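Local coordinates for putative exported protein (Bordetella parapertussis, PDB 3OCJ) that is of unknown function but has a Rossmann-like methyltransferase domain and probably transfers methyl groups from S-adenosylmethionine, at residues D157-L162 with I172-Q177; R110-H115 with M130-A135. All coordinates share one frame; numbering follows the deposited sequence.

Interaction 1 of 2, residues D157-L162 with I172-Q177; sequences DGATRL and ITLHRQ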
ATOM      1  N   ASP A 157      11.806 -13.297  -1.725  1.00 22.03           N
ATOM      2  CA  ASP A 157      12.173 -14.263  -0.699  1.00 26.40           C
ATOM      3  C   ASP A 157      11.058 -14.411   0.329  1.00 22.75           C
ATOM      4  O   ASP A 157      10.747 -15.519   0.769  1.00 24.83           O
ATOM      5  CB  ASP A 157      13.474 -13.854  -0.002  1.00 25.90           C
ATOM      6  CG  ASP A 157      14.680 -13.937  -0.918  1.00 37.04           C
ATOM      7  OD1 ASP A 157      14.532 -14.422  -2.060  1.00 45.49           O
ATOM      8  OD2 ASP A 157      15.780 -13.520  -0.495  1.00 42.65           O
ATOM      9  N   GLY A 158      10.457 -13.290   0.718  1.00 20.58           N
ATOM     10  CA  GLY A 158       9.380 -13.320   1.690  1.00 20.53           C
ATOM     11  C   GLY A 158       8.119 -13.972   1.155  1.00 21.08           C
ATOM     12  O   GLY A 158       7.394 -14.644   1.894  1.00 23.24           O
ATOM     13  N   ALA A 159       7.834 -13.763  -0.126  1.00 19.80           N
ATOM     14  CA  ALA A 159       6.676 -14.409  -0.741  1.00 17.47           C
ATOM     15  C   ALA A 159       6.857 -15.923  -0.718  1.00 20.09           C
ATOM     16  O   ALA A 159       5.939 -16.662  -0.363  1.00 22.66           O
ATOM     17  CB  ALA A 159       6.468 -13.909  -2.165  1.00 18.49           C
ATOM     18  N   THR A 160       8.051 -16.371  -1.081  1.00 20.54           N
ATOM     19  CA  THR A 160       8.352 -17.796  -1.054  1.00 23.69           C
ATOM     20  C   THR A 160       8.188 -18.366   0.350  1.00 25.26           C
ATOM     21  O   THR A 160       7.562 -19.411   0.530  1.00 26.66           O
ATOM     22  CB  THR A 160       9.757 -18.066  -1.573  1.00 27.97           C
ATOM     23  OG1 THR A 160      10.704 -17.298  -0.826  1.00 48.72           O
ATOM     24  CG2 THR A 160       9.851 -17.676  -3.019  1.00 19.03           C
ATOM     25  N   ARG A 161       8.730 -17.665   1.343  1.00 25.64           N
ATOM     26  CA  ARG A 161       8.636 -18.117   2.731  1.00 26.22           C
ATOM     27  C   ARG A 161       7.194 -18.162   3.238  1.00 28.49           C
ATOM     28  O   ARG A 161       6.812 -19.090   3.952  1.00 32.16           O
ATOM     29  CB  ARG A 161       9.501 -17.254   3.659  1.00 28.83           C
ATOM     30  CG  ARG A 161      10.999 -17.363   3.400  1.00 36.22           C
ATOM     31  CD  ARG A 161      11.822 -16.776   4.547  1.00 38.92           C
ATOM     32  NE  ARG A 161      11.506 -15.372   4.807  1.00 48.07           N
ATOM     33  CZ  ARG A 161      12.124 -14.343   4.234  1.00 53.43           C
ATOM     34  NH1 ARG A 161      13.096 -14.552   3.356  1.00 57.79           N
ATOM     35  NH2 ARG A 161      11.769 -13.101   4.538  1.00 48.84           N
ATOM     36  N   LEU A 162       6.392 -17.164   2.870  1.00 24.32           N
ATOM     37  CA  LEU A 162       5.006 -17.109   3.310  1.00 24.49           C
ATOM     38  C   LEU A 162       4.178 -18.205   2.636  1.00 25.75           C
ATOM     39  O   LEU A 162       3.233 -18.727   3.224  1.00 30.49           O
ATOM     40  CB  LEU A 162       4.404 -15.728   3.024  1.00 24.96           C
ATOM     41  CG  LEU A 162       2.997 -15.470   3.577  1.00 29.44           C
ATOM     42  CD1 LEU A 162       3.001 -15.568   5.096  1.00 31.15           C
ATOM     43  CD2 LEU A 162       2.468 -14.108   3.132  1.00 27.73           C
ATOM     44  N   ILE A 172       3.325 -20.996  -8.008  1.00 16.80           N
ATOM     45  CA  ILE A 172       3.837 -19.632  -7.988  1.00 18.06           C
ATOM     46  C   ILE A 172       5.096 -19.486  -8.831  1.00 17.74           C
ATOM     47  O   ILE A 172       6.022 -20.290  -8.728  1.00 21.61           O
ATOM     48  CB  ILE A 172       4.133 -19.179  -6.543  1.00 17.58           C
ATOM     49  CG1 ILE A 172       2.861 -19.266  -5.697  1.00 22.97           C
ATOM     50  CG2 ILE A 172       4.706 -17.759  -6.518  1.00 20.25           C
ATOM     51  CD1 ILE A 172       3.095 -19.049  -4.220  1.00 23.92           C
ATOM     52  N   THR A 173       5.111 -18.457  -9.671  1.00 17.05           N
ATOM     53  CA  THR A 173       6.293 -18.080 -10.431  1.00 17.69           C
ATOM     54  C   THR A 173       6.640 -16.647 -10.057  1.00 19.32           C
ATOM     55  O   THR A 173       5.783 -15.761 -10.103  1.00 18.08           O
ATOM     56  CB  THR A 173       6.054 -18.164 -11.949  1.00 19.29           C
ATOM     57  OG1 THR A 173       5.633 -19.488 -12.301  1.00 20.63           O
ATOM     58  CG2 THR A 173       7.341 -17.859 -12.704  1.00 22.54           C
ATOM     59  N   LEU A 174       7.889 -16.424  -9.664  1.00 16.98           N
ATOM     60  CA  LEU A 174       8.327 -15.107  -9.241  1.00 14.52           C
ATOM     61  C   LEU A 174       9.364 -14.536 -10.194  1.00 17.23           C
ATOM     62  O   LEU A 174      10.220 -15.256 -10.717  1.00 20.63           O
ATOM     63  CB  LEU A 174       8.916 -15.176  -7.833  1.00 17.91           C
ATOM     64  CG  LEU A 174       7.983 -15.682  -6.732  1.00 17.95           C
ATOM     65  CD1 LEU A 174       8.772 -15.792  -5.445  1.00 23.31           C
ATOM     66  CD2 LEU A 174       6.772 -14.770  -6.538  1.00 18.20           C
ATOM     67  N   HIS A 175       9.293 -13.228 -10.397  1.00 17.45           N
ATOM     68  CA  HIS A 175      10.210 -12.528 -11.280  1.00 18.30           C
ATOM     69  C   HIS A 175      10.710 -11.268 -10.612  1.00 18.31           C
ATOM     70  O   HIS A 175       9.923 -10.472 -10.107  1.00 16.90           O
ATOM     71  CB  HIS A 175       9.512 -12.133 -12.577  1.00 18.88           C
ATOM     72  CG  HIS A 175       8.899 -13.282 -13.307  1.00 23.92           C
ATOM     73  ND1 HIS A 175       9.629 -14.124 -14.120  1.00 27.85           N
ATOM     74  CD2 HIS A 175       7.623 -13.732 -13.349  1.00 26.66           C
ATOM     75  CE1 HIS A 175       8.828 -15.041 -14.629  1.00 26.97           C
ATOM     76  NE2 HIS A 175       7.606 -14.826 -14.178  1.00 25.18           N
ATOM     77  N   ARG A 176      12.024 -11.087 -10.608  1.00 18.89           N
ATOM     78  CA  ARG A 176      12.618  -9.845 -10.136  1.00 17.73           C
ATOM     79  C   ARG A 176      12.677  -8.914 -11.338  1.00 19.97           C
ATOM     80  O   ARG A 176      13.472  -9.122 -12.267  1.00 24.16           O
ATOM     81  CB  ARG A 176      14.024 -10.094  -9.567  1.00 20.31           C
ATOM     82  CG  ARG A 176      14.479  -9.099  -8.487  1.00 28.29           C
ATOM     83  CD  ARG A 176      15.185  -7.876  -9.057  1.00 44.93           C
ATOM     84  NE  ARG A 176      16.434  -7.593  -8.346  1.00 53.39           N
ATOM     85  CZ  ARG A 176      16.850  -6.379  -7.991  1.00 49.25           C
ATOM     86  NH1 ARG A 176      16.125  -5.310  -8.273  1.00 51.78           N
ATOM     87  NH2 ARG A 176      18.001  -6.228  -7.350  1.00 55.09           N
ATOM     88  N   GLN A 177      11.832  -7.890 -11.316  1.00 20.92           N
ATOM     89  CA  GLN A 177      11.714  -6.938 -12.407  1.00 23.66           C
ATOM     90  C   GLN A 177      11.274  -5.606 -11.832  1.00 19.47           C
ATOM     91  O   GLN A 177      10.562  -5.557 -10.829  1.00 20.91           O
ATOM     92  CB  GLN A 177      10.650  -7.385 -13.418  1.00 24.02           C
ATOM     93  CG  GLN A 177      10.944  -8.680 -14.158  1.00 35.48           C
ATOM     94  CD  GLN A 177       9.844  -9.056 -15.138  1.00 43.22           C
ATOM     95  OE1 GLN A 177       9.863 -10.140 -15.722  1.00 46.00           O
ATOM     96  NE2 GLN A 177       8.882  -8.159 -15.324  1.00 41.62           N
TER

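Interaction 2 of 2, residues R110-H115 with M130-A135; sequences RALQRH and MSELLA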
ATOM      1  N   ARG A 110     -12.138  -9.510  -1.769  1.00 13.53           N
ATOM      2  CA  ARG A 110     -13.462  -9.782  -2.330  1.00 15.15           C
ATOM      3  C   ARG A 110     -13.458  -9.691  -3.854  1.00 12.36           C
ATOM      4  O   ARG A 110     -14.090 -10.516  -4.541  1.00 14.00           O
ATOM      5  CB  ARG A 110     -14.532  -8.838  -1.754  1.00 16.54           C
ATOM      6  CG  ARG A 110     -14.913  -9.108  -0.309  1.00 19.65           C
ATOM      7  CD  ARG A 110     -16.202  -8.364   0.083  1.00 20.53           C
ATOM      8  NE  ARG A 110     -16.113  -6.947  -0.245  1.00 17.95           N
ATOM      9  CZ  ARG A 110     -16.840  -6.324  -1.172  1.00 20.67           C
ATOM     10  NH1 ARG A 110     -16.627  -5.034  -1.404  1.00 18.04           N
ATOM     11  NH2 ARG A 110     -17.779  -6.967  -1.860  1.00 22.08           N
ATOM     12  N   ALA A 111     -12.759  -8.694  -4.388  1.00 12.97           N
ATOM     13  CA  ALA A 111     -12.737  -8.492  -5.834  1.00 13.55           C
ATOM     14  C   ALA A 111     -11.989  -9.631  -6.516  1.00 14.73           C
ATOM     15  O   ALA A 111     -12.459 -10.180  -7.509  1.00 14.75           O
ATOM     16  CB  ALA A 111     -12.106  -7.148  -6.187  1.00 13.57           C
ATOM     17  N   LEU A 112     -10.824  -9.988  -5.986  1.00 14.61           N
ATOM     18  CA  LEU A 112     -10.059 -11.059  -6.605  1.00 14.87           C
ATOM     19  C   LEU A 112     -10.848 -12.357  -6.523  1.00 16.19           C
ATOM     20  O   LEU A 112     -10.930 -13.099  -7.502  1.00 16.98           O
ATOM     21  CB  LEU A 112      -8.669 -11.187  -5.973  1.00 15.53           C
ATOM     22  CG  LEU A 112      -7.779  -9.965  -6.212  1.00 18.07           C
ATOM     23  CD1 LEU A 112      -6.610  -9.959  -5.238  1.00 17.74           C
ATOM     24  CD2 LEU A 112      -7.295  -9.895  -7.670  1.00 19.66           C
ATOM     25  N   GLN A 113     -11.479 -12.613  -5.380  1.00 16.90           N
ATOM     26  CA  GLN A 113     -12.267 -13.834  -5.226  1.00 16.68           C
ATOM     27  C   GLN A 113     -13.405 -13.910  -6.253  1.00 17.11           C
ATOM     28  O   GLN A 113     -13.654 -14.964  -6.846  1.00 20.44           O
ATOM     29  CB  GLN A 113     -12.831 -13.957  -3.807  1.00 17.64           C
ATOM     30  CG  GLN A 113     -13.441 -15.323  -3.525  1.00 19.40           C
ATOM     31  CD  GLN A 113     -12.375 -16.391  -3.341  1.00 18.88           C
ATOM     32  OE1 GLN A 113     -11.459 -16.229  -2.535  1.00 20.93           O
ATOM     33  NE2 GLN A 113     -12.486 -17.482  -4.091  1.00 21.50           N
ATOM     34  N   ARG A 114     -14.096 -12.791  -6.447  1.00 17.01           N
ATOM     35  CA  ARG A 114     -15.201 -12.690  -7.391  1.00 16.22           C
ATOM     36  C   ARG A 114     -14.779 -12.992  -8.826  1.00 15.06           C
ATOM     37  O   ARG A 114     -15.529 -13.611  -9.586  1.00 19.08           O
ATOM     38  CB  ARG A 114     -15.808 -11.280  -7.313  1.00 20.77           C
ATOM     39  CG  ARG A 114     -16.744 -10.930  -8.451  1.00 22.99           C
ATOM     40  CD  ARG A 114     -17.391  -9.563  -8.224  1.00 28.52           C
ATOM     41  NE  ARG A 114     -18.072  -9.094  -9.426  1.00 29.36           N
ATOM     42  CZ  ARG A 114     -18.870  -8.033  -9.477  1.00 34.80           C
ATOM     43  NH1 ARG A 114     -19.441  -7.698 -10.626  1.00 33.97           N
ATOM     44  NH2 ARG A 114     -19.104  -7.314  -8.384  1.00 37.69           N
ATOM     45  N   HIS A 115     -13.575 -12.559  -9.194  1.00 16.45           N
ATOM     46  CA  HIS A 115     -13.114 -12.666 -10.575  1.00 17.42           C
ATOM     47  C   HIS A 115     -12.336 -13.953 -10.874  1.00 20.86           C
ATOM     48  O   HIS A 115     -12.111 -14.282 -12.031  1.00 20.26           O
ATOM     49  CB  HIS A 115     -12.289 -11.426 -10.957  1.00 20.30           C
ATOM     50  CG  HIS A 115     -13.102 -10.175 -11.025  1.00 22.47           C
ATOM     51  ND1 HIS A 115     -13.679  -9.725 -12.195  1.00 39.32           N
ATOM     52  CD2 HIS A 115     -13.458  -9.289 -10.067  1.00 16.81           C
ATOM     53  CE1 HIS A 115     -14.349  -8.613 -11.953  1.00 35.42           C
ATOM     54  NE2 HIS A 115     -14.246  -8.335 -10.665  1.00 20.76           N
HETATM   55  N   MSE A 130       2.765 -11.265  -1.252  1.00 17.22           N
HETATM   56  CA  MSE A 130       1.588 -11.889  -1.881  1.00 16.96           C
HETATM   57  C   MSE A 130       0.464 -12.215  -0.897  1.00 21.65           C
HETATM   58  O   MSE A 130      -0.267 -13.197  -1.068  1.00 21.73           O
HETATM   59  CB  MSE A 130       2.001 -13.132  -2.683  1.00 20.96           C
HETATM   60  CG  MSE A 130       2.851 -12.779  -3.893  1.00 22.37           C
HETATM   61 SE   MSE A 130       3.503 -14.301  -4.903  0.61 30.72          SE
HETATM   62  CE  MSE A 130       1.903 -15.241  -4.996  1.00 17.32           C
ATOM     63  N   SER A 131       0.317 -11.360   0.113  1.00 25.10           N
ATOM     64  CA  SER A 131      -0.632 -11.570   1.204  1.00 31.60           C
ATOM     65  C   SER A 131      -2.057 -11.778   0.704  1.00 25.64           C
ATOM     66  O   SER A 131      -2.787 -12.648   1.191  1.00 24.37           O
ATOM     67  CB  SER A 131      -0.598 -10.374   2.159  1.00 34.57           C
ATOM     68  OG  SER A 131       0.730  -9.904   2.350  1.00 32.71           O
ATOM     69  N   GLU A 132      -2.458 -10.969  -0.265  1.00 22.66           N
ATOM     70  CA  GLU A 132      -3.825 -11.021  -0.757  1.00 19.70           C
ATOM     71  C   GLU A 132      -4.079 -12.308  -1.550  1.00 21.72           C
ATOM     72  O   GLU A 132      -5.092 -12.962  -1.359  1.00 22.06           O
ATOM     73  CB  GLU A 132      -4.186  -9.755  -1.555  1.00 26.46           C
ATOM     74  CG  GLU A 132      -3.545  -9.619  -2.930  1.00 27.21           C
ATOM     75  CD  GLU A 132      -2.077  -9.211  -2.891  1.00 37.73           C
ATOM     76  OE1 GLU A 132      -1.473  -9.212  -1.797  1.00 46.02           O
ATOM     77  OE2 GLU A 132      -1.526  -8.886  -3.968  1.00 29.45           O
ATOM     78  N   LEU A 133      -3.142 -12.698  -2.407  1.00 20.30           N
ATOM     79  CA  LEU A 133      -3.331 -13.905  -3.207  1.00 19.71           C
ATOM     80  C   LEU A 133      -3.298 -15.188  -2.371  1.00 21.50           C
ATOM     81  O   LEU A 133      -4.021 -16.142  -2.653  1.00 20.48           O
ATOM     82  CB  LEU A 133      -2.304 -13.981  -4.343  1.00 18.77           C
ATOM     83  CG  LEU A 133      -2.331 -12.867  -5.395  1.00 19.29           C
ATOM     84  CD1 LEU A 133      -1.329 -13.183  -6.500  1.00 20.41           C
ATOM     85  CD2 LEU A 133      -3.721 -12.679  -5.969  1.00 20.01           C
ATOM     86  N   LEU A 134      -2.468 -15.210  -1.335  1.00 19.66           N
ATOM     87  CA  LEU A 134      -2.353 -16.398  -0.496  1.00 21.21           C
ATOM     88  C   LEU A 134      -3.530 -16.528   0.477  1.00 25.34           C
ATOM     89  O   LEU A 134      -3.701 -17.561   1.118  1.00 29.86           O
ATOM     90  CB  LEU A 134      -1.022 -16.396   0.260  1.00 21.36           C
ATOM     91  CG  LEU A 134       0.238 -16.538  -0.601  1.00 20.04           C
ATOM     92  CD1 LEU A 134       1.493 -16.282   0.224  1.00 25.12           C
ATOM     93  CD2 LEU A 134       0.303 -17.912  -1.267  1.00 23.98           C
ATOM     94  N   ALA A 135      -4.343 -15.482   0.580  1.00 22.14           N
ATOM     95  CA  ALA A 135      -5.497 -15.506   1.479  1.00 21.93           C
ATOM     96  C   ALA A 135      -6.782 -15.967   0.794  1.00 23.37           C
ATOM     97  O   ALA A 135      -7.791 -16.186   1.461  1.00 25.75           O
ATOM     98  CB  ALA A 135      -5.706 -14.135   2.115  1.00 23.69           C
TER

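Interaction 1 of 2, residues D157-L162 with I172-Q177
L174 reaches from strand 172-176 to T160 and A159 of helix 153-163, within the beta-alpha-beta unit of a Rossmann-like methyltransferase fold. Strand 145-150 leads into this helix, which returns to 172-176, the outermost strand at this end of the sheet, hydrogen-bonded in parallel to 145-150. The L174 side chain is extended. CG lies anti to the carbonyl carbon (chi1 -60°), and CD1 continues straight on (chi2 175°), so that this methyl forms the leading end of the side chain. It meets T160 methyl to methyl at a slant, CD1 lying 3.3 Å from T160 CG2, closer than carbon atoms usually pack. In T160 the hydroxyl stands between the backbone N and the carbonyl carbon (chi1 55°), which leaves CG2 beside the backbone N and turned to the strand, while OG1 faces back along the helix. The loop residue M130 packs against both A159 and L174. A159 is the looser partner, its methyl facing the leucine fork: A159 CB is 4.4 Å from L174 CD1 and 4.5 Å from L174 CD2.

Interaction 2 of 2, residues R110-H115 with M130-A135
The flat carboxylate of E132 turns neither a face nor an edge to L112; it is the methylene CG behind it that L112 meets, while OE2 is hydrogen-bonded to S124 OG, at the end of strand 121-124. The other flat group, the imidazole of H115, takes no part across the contact: it packs on L190 of strand 188-192 and on I300 and R302 of strand 298-302. The touching is therefore all aliphatic. One methyl, L112 CD1, comes from the last turns of helix 96-115 and sits 3.9 Å from E132 CG and 4.0 Å from L133 CD2. Those two atoms are themselves 4.3 Å apart, so the methyl rests over the notch between neighbouring side chains of the short helix 131-134. L112 runs roughly at right angles to L133 and at a slant to E132. The glutamate is folded: CG stands between the backbone N and the carbonyl carbon (chi1 72°), and a second bend (chi2 -76°) carries the carboxylate off toward S124. T192 touches both L112 and E132, joining strand 188-192 to the contact. Helix 131-134 follows the turn after strand 121-124, where class I methyltransferases carry their cofactor-binding motif I; a bound palmitic acid is about 11 Å from the E132 side chain. The contact between the segments is aliphatic, with no polar pair across it; the bond to S124 OG is consistent with the acid end being held apart while CG packs on L112.

From the N terminus, helix 96-115 comes first, and interaction 2 closes the loop through strand 121-124 onto helix 131-134. The chain then runs through strand 145-150 into helix 153-163, and interaction 1 closes the short connection from that helix to edge strand 172-176. The two loops follow in series, neither nested nor crossed. They nevertheless touch: the selenium of selenomethionine M130, which opens the second segment of interaction 2, lies 3.7 Å from L174 CD2, and L134 CD1 lies 3.8 Å from L162 CD2. Helices 96-115, 131-134 and 153-163 are thus linked side to side, from the middle of the sheet out to strand 172-176.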